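Local coordinates for peptide ABC transporter, peptide-binding protein (Thermus thermophilus, PDB 2D5W) that binds oligopeptides such as a pentapeptide and probably delivers them to an ABC transporter for uptake into the cell, at residues V18-I27 with F193-L202; I36-F44 with M207-L215. All blocks are in the same frame, centred on the assembly; numbering follows the deposited sequence.

Contact 1: residues V18-I27 with F193-L202; sequences VLAGDFLRVI and FLKFATPQAL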
loop_
_atom_site.group_PDB
_atom_site.type_symbol
_atom_site.label_atom_id
_atom_site.label_comp_id
_atom_site.label_asym_id
_atom_site.label_seq_id
_atom_site.Cartn_x
_atom_site.Cartn_y
_atom_site.Cartn_z
ATOM N N VAL A 18 -8.631 -10.230 -4.008
ATOM C CA VAL A 18 -9.764 -9.856 -4.857
ATOM C C VAL A 18 -9.203 -8.900 -5.906
ATOM O O VAL A 18 -8.086 -8.395 -5.748
ATOM C CB VAL A 18 -10.908 -9.155 -4.067
ATOM C CG1 VAL A 18 -11.549 -10.138 -3.106
ATOM C CG2 VAL A 18 -10.378 -7.942 -3.326
ATOM N N LEU A 19 -9.970 -8.636 -6.960
ATOM C CA LEU A 19 -9.478 -7.784 -8.031
ATOM C C LEU A 19 -10.576 -7.027 -8.765
ATOM O O LEU A 19 -11.712 -7.499 -8.858
ATOM C CB LEU A 19 -8.725 -8.654 -9.042
ATOM C CG LEU A 19 -7.959 -8.007 -10.196
ATOM C CD1 LEU A 19 -6.670 -7.399 -9.667
ATOM C CD2 LEU A 19 -7.644 -9.057 -11.261
ATOM N N ALA A 20 -10.220 -5.847 -9.269
ATOM C CA ALA A 20 -11.098 -5.008 -10.083
ATOM C C ALA A 20 -12.329 -4.352 -9.465
ATOM O O ALA A 20 -12.464 -3.129 -9.520
ATOM C CB ALA A 20 -11.512 -5.794 -11.334
ATOM N N GLY A 21 -13.233 -5.151 -8.909
ATOM C CA GLY A 21 -14.453 -4.605 -8.331
ATOM C C GLY A 21 -14.321 -3.919 -6.984
ATOM O O GLY A 21 -15.189 -3.134 -6.600
ATOM N N ASP A 22 -13.241 -4.216 -6.270
ATOM C CA ASP A 22 -12.969 -3.643 -4.945
ATOM C C ASP A 22 -12.276 -2.299 -5.179
ATOM O O ASP A 22 -11.165 -2.060 -4.695
ATOM C CB ASP A 22 -12.059 -4.626 -4.190
ATOM C CG ASP A 22 -11.701 -4.172 -2.789
ATOM O OD1 ASP A 22 -12.562 -3.609 -2.083
ATOM O OD2 ASP A 22 -10.545 -4.417 -2.384
ATOM N N PHE A 23 -12.958 -1.407 -5.897
ATOM C CA PHE A 23 -12.368 -0.131 -6.281
ATOM C C PHE A 23 -12.041 0.890 -5.204
ATOM O O PHE A 23 -11.316 1.847 -5.472
ATOM C CB PHE A 23 -13.169 0.500 -7.442
ATOM C CG PHE A 23 -14.548 0.979 -7.077
ATOM C CD1 PHE A 23 -14.729 2.214 -6.463
ATOM C CD2 PHE A 23 -15.670 0.229 -7.414
ATOM C CE1 PHE A 23 -16.008 2.698 -6.193
ATOM C CE2 PHE A 23 -16.955 0.707 -7.148
ATOM C CZ PHE A 23 -17.121 1.945 -6.538
ATOM N N LEU A 24 -12.554 0.697 -3.992
ATOM C CA LEU A 24 -12.208 1.596 -2.893
ATOM C C LEU A 24 -11.143 0.903 -2.039
ATOM O O LEU A 24 -10.682 1.447 -1.037
ATOM C CB LEU A 24 -13.434 1.941 -2.045
ATOM C CG LEU A 24 -14.473 2.842 -2.725
ATOM C CD1 LEU A 24 -15.605 3.130 -1.750
ATOM C CD2 LEU A 24 -13.826 4.140 -3.193
ATOM N N ARG A 25 -10.758 -0.304 -2.448
ATOM C CA ARG A 25 -9.721 -1.083 -1.772
ATOM C C ARG A 25 -10.031 -1.386 -0.315
ATOM O O ARG A 25 -9.118 -1.496 0.512
ATOM C CB ARG A 25 -8.379 -0.349 -1.882
ATOM C CG ARG A 25 -8.008 -0.025 -3.324
ATOM C CD ARG A 25 -6.775 0.854 -3.427
ATOM N NE ARG A 25 -6.440 1.127 -4.822
ATOM C CZ ARG A 25 -5.414 1.875 -5.217
ATOM N NH1 ARG A 25 -4.612 2.436 -4.321
ATOM N NH2 ARG A 25 -5.187 2.059 -6.511
ATOM N N VAL A 26 -11.313 -1.555 -0.002
ATOM C CA VAL A 26 -11.711 -1.831 1.371
ATOM C C VAL A 26 -11.512 -3.290 1.771
ATOM O O VAL A 26 -11.328 -3.580 2.952
ATOM C CB VAL A 26 -13.180 -1.421 1.633
ATOM C CG1 VAL A 26 -13.387 0.035 1.233
ATOM C CG2 VAL A 26 -14.128 -2.329 0.877
ATOM N N ILE A 27 -11.547 -4.206 0.802
ATOM C CA ILE A 27 -11.335 -5.623 1.099
ATOM C C ILE A 27 -9.837 -5.911 1.058
ATOM O O ILE A 27 -9.302 -6.592 1.934
ATOM C CB ILE A 27 -12.066 -6.534 0.096
ATOM C CG1 ILE A 27 -13.575 -6.290 0.193
ATOM C CG2 ILE A 27 -11.739 -7.997 0.383
ATOM C CD1 ILE A 27 -14.414 -7.168 -0.703
ATOM N N PHE A 193 -18.943 -5.378 -3.251
ATOM C CA PHE A 193 -17.699 -5.444 -4.011
ATOM C C PHE A 193 -17.348 -6.876 -4.414
ATOM O O PHE A 193 -16.884 -7.112 -5.532
ATOM C CB PHE A 193 -16.552 -4.832 -3.201
ATOM C CG PHE A 193 -16.757 -3.381 -2.865
ATOM C CD1 PHE A 193 -16.801 -2.416 -3.869
ATOM C CD2 PHE A 193 -16.934 -2.982 -1.545
ATOM C CE1 PHE A 193 -17.020 -1.072 -3.563
ATOM C CE2 PHE A 193 -17.155 -1.642 -1.227
ATOM C CZ PHE A 193 -17.199 -0.686 -2.238
ATOM N N LEU A 194 -17.584 -7.832 -3.521
ATOM C CA LEU A 194 -17.261 -9.226 -3.817
ATOM C C LEU A 194 -17.989 -9.783 -5.037
ATOM O O LEU A 194 -17.457 -10.645 -5.733
ATOM C CB LEU A 194 -17.532 -10.109 -2.594
ATOM C CG LEU A 194 -16.551 -9.903 -1.435
ATOM C CD1 LEU A 194 -17.014 -10.687 -0.218
ATOM C CD2 LEU A 194 -15.150 -10.339 -1.859
ATOM N N LYS A 195 -19.198 -9.299 -5.306
ATOM C CA LYS A 195 -19.939 -9.772 -6.471
ATOM C C LYS A 195 -19.201 -9.435 -7.765
ATOM O O LYS A 195 -19.433 -10.053 -8.805
ATOM C CB LYS A 195 -21.337 -9.149 -6.507
ATOM C CG LYS A 195 -22.323 -9.781 -5.543
ATOM C CD LYS A 195 -23.716 -9.202 -5.724
ATOM C CE LYS A 195 -24.711 -9.871 -4.789
ATOM N NZ LYS A 195 -24.311 -9.732 -3.358
ATOM N N PHE A 196 -18.306 -8.458 -7.691
ATOM C CA PHE A 196 -17.548 -8.006 -8.855
ATOM C C PHE A 196 -16.038 -8.155 -8.680
ATOM O O PHE A 196 -15.274 -7.536 -9.425
ATOM C CB PHE A 196 -17.833 -6.520 -9.101
ATOM C CG PHE A 196 -19.281 -6.197 -9.330
ATOM C CD1 PHE A 196 -19.826 -6.257 -10.606
ATOM C CD2 PHE A 196 -20.097 -5.817 -8.267
ATOM C CE1 PHE A 196 -21.167 -5.939 -10.826
ATOM C CE2 PHE A 196 -21.438 -5.497 -8.476
ATOM C CZ PHE A 196 -21.973 -5.558 -9.757
ATOM N N ALA A 197 -15.588 -8.976 -7.734
ATOM C CA ALA A 197 -14.151 -9.048 -7.497
ATOM C C ALA A 197 -13.512 -10.397 -7.223
ATOM O O ALA A 197 -12.314 -10.451 -6.946
ATOM C CB ALA A 197 -13.790 -8.074 -6.370
ATOM N N THR A 198 -14.279 -11.479 -7.296
ATOM C CA THR A 198 -13.719 -12.808 -7.055
ATOM C C THR A 198 -13.343 -13.442 -8.389
ATOM O O THR A 198 -13.834 -13.034 -9.440
ATOM C CB THR A 198 -14.719 -13.728 -6.348
ATOM O OG1 THR A 198 -15.878 -13.881 -7.175
ATOM C CG2 THR A 198 -15.120 -13.149 -4.996
ATOM N N PRO A 199 -12.477 -14.467 -8.366
ATOM C CA PRO A 199 -12.059 -15.129 -9.607
ATOM C C PRO A 199 -13.195 -15.624 -10.502
ATOM O O PRO A 199 -13.229 -15.321 -11.696
ATOM C CB PRO A 199 -11.180 -16.275 -9.108
ATOM C CG PRO A 199 -10.584 -15.717 -7.845
ATOM C CD PRO A 199 -11.774 -15.036 -7.201
ATOM N N GLN A 200 -14.125 -16.384 -9.936
ATOM C CA GLN A 200 -15.222 -16.918 -10.736
ATOM C C GLN A 200 -16.092 -15.821 -11.340
ATOM O O GLN A 200 -16.487 -15.908 -12.502
ATOM C CB GLN A 200 -16.065 -17.899 -9.904
ATOM C CG GLN A 200 -16.752 -17.306 -8.680
ATOM C CD GLN A 200 -18.096 -16.680 -8.996
ATOM O OE1 GLN A 200 -18.711 -16.046 -8.140
ATOM N NE2 GLN A 200 -18.564 -16.864 -10.225
ATOM N N ALA A 201 -16.375 -14.781 -10.565
ATOM C CA ALA A 201 -17.197 -13.681 -11.059
ATOM C C ALA A 201 -16.498 -12.968 -12.211
ATOM O O ALA A 201 -17.101 -12.704 -13.253
ATOM C CB ALA A 201 -17.487 -12.691 -9.934
ATOM N N LEU A 202 -15.220 -12.663 -12.022
ATOM C CA LEU A 202 -14.449 -11.968 -13.040
ATOM C C LEU A 202 -14.267 -12.807 -14.298
ATOM O O LEU A 202 -14.330 -12.282 -15.410
ATOM C CB LEU A 202 -13.088 -11.550 -12.476
ATOM C CG LEU A 202 -13.182 -10.467 -11.396
ATOM C CD1 LEU A 202 -11.835 -10.298 -10.715
ATOM C CD2 LEU A 202 -13.660 -9.157 -12.012
#

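Contact 2: residues I36-F44 with M207-L215; sequences IEQYLFAPF and MVYSGPFKL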
loop_
_atom_site.group_PDB
_atom_site.type_symbol
_atom_site.label_atom_id
_atom_site.label_comp_id
_atom_site.label_asym_id
_atom_site.label_seq_id
_atom_site.Cartn_x
_atom_site.Cartn_y
_atom_site.Cartn_z
ATOM N N ILE A 36 -1.063 -4.495 -10.383
ATOM C CA ILE A 36 -1.732 -5.199 -11.463
ATOM C C ILE A 36 -2.860 -4.358 -12.043
ATOM O O ILE A 36 -3.051 -4.304 -13.260
ATOM C CB ILE A 36 -2.299 -6.547 -10.967
ATOM C CG1 ILE A 36 -1.145 -7.501 -10.670
ATOM C CG2 ILE A 36 -3.243 -7.150 -12.007
ATOM C CD1 ILE A 36 -1.569 -8.800 -10.033
ATOM N N GLU A 37 -3.598 -3.679 -11.175
ATOM C CA GLU A 37 -4.710 -2.879 -11.652
ATOM C C GLU A 37 -4.325 -1.698 -12.529
ATOM O O GLU A 37 -5.175 -1.155 -13.226
ATOM C CB GLU A 37 -5.588 -2.454 -10.478
ATOM C CG GLU A 37 -6.389 -3.639 -9.954
ATOM C CD GLU A 37 -7.345 -3.287 -8.846
ATOM O OE1 GLU A 37 -8.097 -4.190 -8.414
ATOM O OE2 GLU A 37 -7.346 -2.121 -8.402
ATOM N N GLN A 38 -3.055 -1.297 -12.520
ATOM C CA GLN A 38 -2.644 -0.205 -13.399
ATOM C C GLN A 38 -2.829 -0.664 -14.844
ATOM O O GLN A 38 -3.161 0.134 -15.723
ATOM C CB GLN A 38 -1.176 0.144 -13.207
ATOM C CG GLN A 38 -0.810 0.724 -11.873
ATOM C CD GLN A 38 0.677 0.944 -11.806
ATOM O OE1 GLN A 38 1.157 2.078 -11.827
ATOM N NE2 GLN A 38 1.425 -0.148 -11.763
ATOM N N TYR A 39 -2.599 -1.950 -15.089
ATOM C CA TYR A 39 -2.744 -2.499 -16.429
ATOM C C TYR A 39 -4.204 -2.546 -16.865
ATOM O O TYR A 39 -4.514 -2.402 -18.049
ATOM C CB TYR A 39 -2.165 -3.921 -16.495
ATOM C CG TYR A 39 -0.661 -3.984 -16.358
ATOM C CD1 TYR A 39 -0.044 -3.883 -15.110
ATOM C CD2 TYR A 39 0.150 -4.097 -17.486
ATOM C CE1 TYR A 39 1.350 -3.888 -14.993
ATOM C CE2 TYR A 39 1.538 -4.102 -17.383
ATOM C CZ TYR A 39 2.132 -3.994 -16.136
ATOM O OH TYR A 39 3.506 -3.976 -16.051
ATOM N N LEU A 40 -5.089 -2.725 -15.889
ATOM C CA LEU A 40 -6.524 -2.869 -16.124
ATOM C C LEU A 40 -7.381 -1.615 -16.008
ATOM O O LEU A 40 -8.466 -1.547 -16.595
ATOM C CB LEU A 40 -7.076 -3.918 -15.157
ATOM C CG LEU A 40 -6.485 -5.325 -15.240
ATOM C CD1 LEU A 40 -6.942 -6.144 -14.046
ATOM C CD2 LEU A 40 -6.906 -5.985 -16.547
ATOM N N PHE A 41 -6.907 -0.638 -15.242
ATOM C CA PHE A 41 -7.648 0.597 -15.017
ATOM C C PHE A 41 -6.708 1.787 -15.096
ATOM O O PHE A 41 -5.708 1.846 -14.382
ATOM C CB PHE A 41 -8.320 0.549 -13.643
ATOM C CG PHE A 41 -9.368 -0.522 -13.524
ATOM C CD1 PHE A 41 -10.656 -0.307 -14.006
ATOM C CD2 PHE A 41 -9.055 -1.765 -12.988
ATOM C CE1 PHE A 41 -11.618 -1.318 -13.963
ATOM C CE2 PHE A 41 -10.009 -2.782 -12.941
ATOM C CZ PHE A 41 -11.294 -2.557 -13.430
ATOM N N ALA A 42 -7.030 2.737 -15.965
ATOM C CA ALA A 42 -6.193 3.914 -16.139
ATOM C C ALA A 42 -6.742 5.127 -15.404
ATOM O O ALA A 42 -7.953 5.318 -15.301
ATOM C CB ALA A 42 -6.047 4.229 -17.622
ATOM N N PRO A 43 -5.849 5.971 -14.875
ATOM C CA PRO A 43 -6.277 7.168 -14.151
ATOM C C PRO A 43 -6.575 8.319 -15.109
ATOM O O PRO A 43 -6.290 8.237 -16.305
ATOM C CB PRO A 43 -5.073 7.471 -13.274
ATOM C CG PRO A 43 -3.924 7.119 -14.190
ATOM C CD PRO A 43 -4.383 5.809 -14.812
ATOM N N PHE A 44 -7.168 9.383 -14.581
ATOM C CA PHE A 44 -7.428 10.564 -15.390
ATOM C C PHE A 44 -6.082 11.267 -15.526
ATOM O O PHE A 44 -5.700 11.707 -16.610
ATOM C CB PHE A 44 -8.432 11.487 -14.694
ATOM C CG PHE A 44 -9.837 10.960 -14.690
ATOM C CD1 PHE A 44 -10.544 10.829 -13.500
ATOM C CD2 PHE A 44 -10.454 10.589 -15.879
ATOM C CE1 PHE A 44 -11.845 10.336 -13.494
ATOM C CE2 PHE A 44 -11.754 10.094 -15.884
ATOM C CZ PHE A 44 -12.451 9.968 -14.689
ATOM N N MET A 207 -16.761 -7.697 -14.607
ATOM C CA MET A 207 -16.261 -6.331 -14.723
ATOM C C MET A 207 -15.827 -5.941 -16.129
ATOM O O MET A 207 -15.701 -6.787 -17.018
ATOM C CB MET A 207 -15.070 -6.130 -13.775
ATOM C CG MET A 207 -15.440 -5.937 -12.312
ATOM S SD MET A 207 -16.348 -4.392 -12.026
ATOM C CE MET A 207 -14.996 -3.188 -12.077
ATOM N N VAL A 208 -15.634 -4.636 -16.314
ATOM C CA VAL A 208 -15.120 -4.087 -17.562
ATOM C C VAL A 208 -13.889 -3.287 -17.153
ATOM O O VAL A 208 -13.735 -2.938 -15.974
ATOM C CB VAL A 208 -16.140 -3.212 -18.321
ATOM C CG1 VAL A 208 -17.292 -4.090 -18.811
ATOM C CG2 VAL A 208 -16.634 -2.082 -17.446
ATOM N N TYR A 209 -13.036 -2.983 -18.124
ATOM C CA TYR A 209 -11.750 -2.356 -17.863
ATOM C C TYR A 209 -11.471 -1.084 -18.645
ATOM O O TYR A 209 -11.862 -0.963 -19.799
ATOM C CB TYR A 209 -10.693 -3.427 -18.142
ATOM C CG TYR A 209 -11.010 -4.702 -17.384
ATOM C CD1 TYR A 209 -10.639 -4.840 -16.049
ATOM C CD2 TYR A 209 -11.792 -5.715 -17.953
ATOM C CE1 TYR A 209 -11.034 -5.932 -15.295
ATOM C CE2 TYR A 209 -12.199 -6.821 -17.197
ATOM C CZ TYR A 209 -11.813 -6.916 -15.864
ATOM O OH TYR A 209 -12.211 -7.976 -15.082
ATOM N N SER A 210 -10.769 -0.145 -18.016
ATOM C CA SER A 210 -10.461 1.139 -18.642
ATOM C C SER A 210 -8.994 1.327 -19.004
ATOM O O SER A 210 -8.632 2.336 -19.609
ATOM C CB SER A 210 -10.858 2.265 -17.698
ATOM O OG SER A 210 -10.110 2.153 -16.498
ATOM N N GLY A 211 -8.154 0.373 -18.617
ATOM C CA GLY A 211 -6.733 0.482 -18.888
ATOM C C GLY A 211 -6.295 -0.061 -20.232
ATOM O O GLY A 211 -7.122 -0.468 -21.040
ATOM N N PRO A 212 -4.982 -0.073 -20.500
ATOM C CA PRO A 212 -4.468 -0.581 -21.773
ATOM C C PRO A 212 -4.701 -2.078 -21.974
ATOM O O PRO A 212 -4.570 -2.580 -23.088
ATOM C CB PRO A 212 -2.986 -0.200 -21.727
ATOM C CG PRO A 212 -2.683 -0.148 -20.267
ATOM C CD PRO A 212 -3.903 0.510 -19.686
ATOM N N PHE A 213 -5.048 -2.777 -20.895
ATOM C CA PHE A 213 -5.325 -4.212 -20.951
ATOM C C PHE A 213 -6.640 -4.523 -20.250
ATOM O O PHE A 213 -7.132 -3.734 -19.435
ATOM C CB PHE A 213 -4.182 -5.003 -20.297
ATOM C CG PHE A 213 -2.868 -4.855 -21.012
ATOM C CD1 PHE A 213 -2.534 -5.692 -22.082
ATOM C CD2 PHE A 213 -2.004 -3.819 -20.681
ATOM C CE1 PHE A 213 -1.358 -5.483 -22.812
ATOM C CE2 PHE A 213 -0.829 -3.607 -21.406
ATOM C CZ PHE A 213 -0.509 -4.438 -22.474
ATOM N N LYS A 214 -7.222 -5.665 -20.599
ATOM C CA LYS A 214 -8.465 -6.124 -19.997
ATOM C C LYS A 214 -8.224 -7.553 -19.533
ATOM O O LYS A 214 -7.324 -8.234 -20.029
ATOM C CB LYS A 214 -9.617 -6.067 -21.008
ATOM C CG LYS A 214 -9.395 -6.853 -22.290
ATOM C CD LYS A 214 -10.586 -6.694 -23.229
ATOM C CE LYS A 214 -10.373 -7.427 -24.542
ATOM N NZ LYS A 214 -11.593 -7.361 -25.393
ATOM N N LEU A 215 -9.017 -8.014 -18.578
ATOM C CA LEU A 215 -8.825 -9.360 -18.069
ATOM C C LEU A 215 -9.209 -10.435 -19.073
ATOM O O LEU A 215 -10.199 -10.303 -19.792
ATOM C CB LEU A 215 -9.642 -9.561 -16.791
ATOM C CG LEU A 215 -9.482 -10.926 -16.112
ATOM C CD1 LEU A 215 -8.113 -11.009 -15.459
ATOM C CD2 LEU A 215 -10.580 -11.125 -15.071
#

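Contact 1: residues V18-I27 with F193-L202
G21 and A197 bring their CA atoms to 4.5 Å where the loop after strand 7-12 runs past the turn between helices 182-194 and 199-203. This is buried loop-to-helix packing in a periplasmic-binding-protein fold of solute-binding family 5. A backbone hydrogen bond joins the two segments: L19 N donates to A197 O at 3.0 Å, on a lone pair in the carbonyl plane. G21 passes close to the turn; a CB on it would run into F196 O.

F193 is the main side chain of the contact. Its CG stands anti to the carbonyl carbon (chi1 -61°), and the ring packs against residues 21 to 27. Its edge points at the face of F23 in a T-shaped pair, planes at 88°. G21 O lies near the ring plane, 3.3 Å from F193 CD1. V26 crosses F193 at about a right angle and puts CG2 on CE2; L24 CD1 lies near CZ. D22 opens a type I beta turn that ends at R25. Its OD1 accepts from I27 N just beyond the turn, while OD2 bonds S28 N and forms a salt bridge with K33 of helix 31-40.

At the other end, L202 reaches back from helix 199-203, with CD1 on L19 CB and CD2 on A20 CB. L194 CD2 touches V18 CG1 and is pressed tightly against I27 CD1, at 3.5 Å.

Contact 2: residues I36-F44 with M207-L215
Y39 O takes the N-H of F213 at 2.9 Å, where the C-terminal end of helix 31-40 meets the start of strand 213-219. The strand is an outer one of the mixed five-stranded sheet of this periplasmic-binding-protein fold. The axes of 36-40 and 213-215 pass 7.4 Å apart at 108°, so the strand runs across the helix. The bond to F213 N lies nearly in line with the Y39 carbonyl. P212 CD packs on the same oxygen. The Y39 and F213 side chains lie side by side and point the same way, with F213 CD2 at the edge of the Y39 ring.

L40 O is gripped next. G211 N donates to it at 2.8 Å from above the carbonyl plane, and S210 N adds a weak bond. G211 passes so close to the helix end that a CB there would clash with Y39 O. The L40 CB touches Y209 CD1, and its CD2 reaches K214 C and L215 N.

F41 has CG anti to the carbonyl carbon (chi1 -65°), and its ring follows residues 207-210. CZ meets Y209 CD1 at 3.5 Å, the rings oblique at 50°, and also touches M207 CE. CE1 lies 3.3 Å from V208 O, a buried oxygen with no polar partner. With an alanine here, M207 CE and Y209 CD1 would probably lose their packing partner and a gap would open beside V208 O.

A42 leads away from the helix. S210 OG also bonds Y156 OH, and it accepts the A42 N-H at 3.2 Å.

The centres of contacts 1 and 2 lie 14 Å apart, on the same side of the chain's centre. Their segments alternate along the chain: 18-27, 36-44, 193-202, 207-215. Helix 31-40 follows the loop of contact 1 and ends in contact 2. Helix 199-203 and strand 213-219 follow each other in the same way. The two contacts therefore join the same two regions of the chain twice, across more than 160 residues. They also touch directly. A20 N probably bonds E37 OE1, L202 CD2 packs on Y209 OH, and M207 meets both F196 O and A20 O. Together they tie the loop after strand 7-12 and helix 31-40 to the segment leading into the edge strand 213-219 of the mixed sheet.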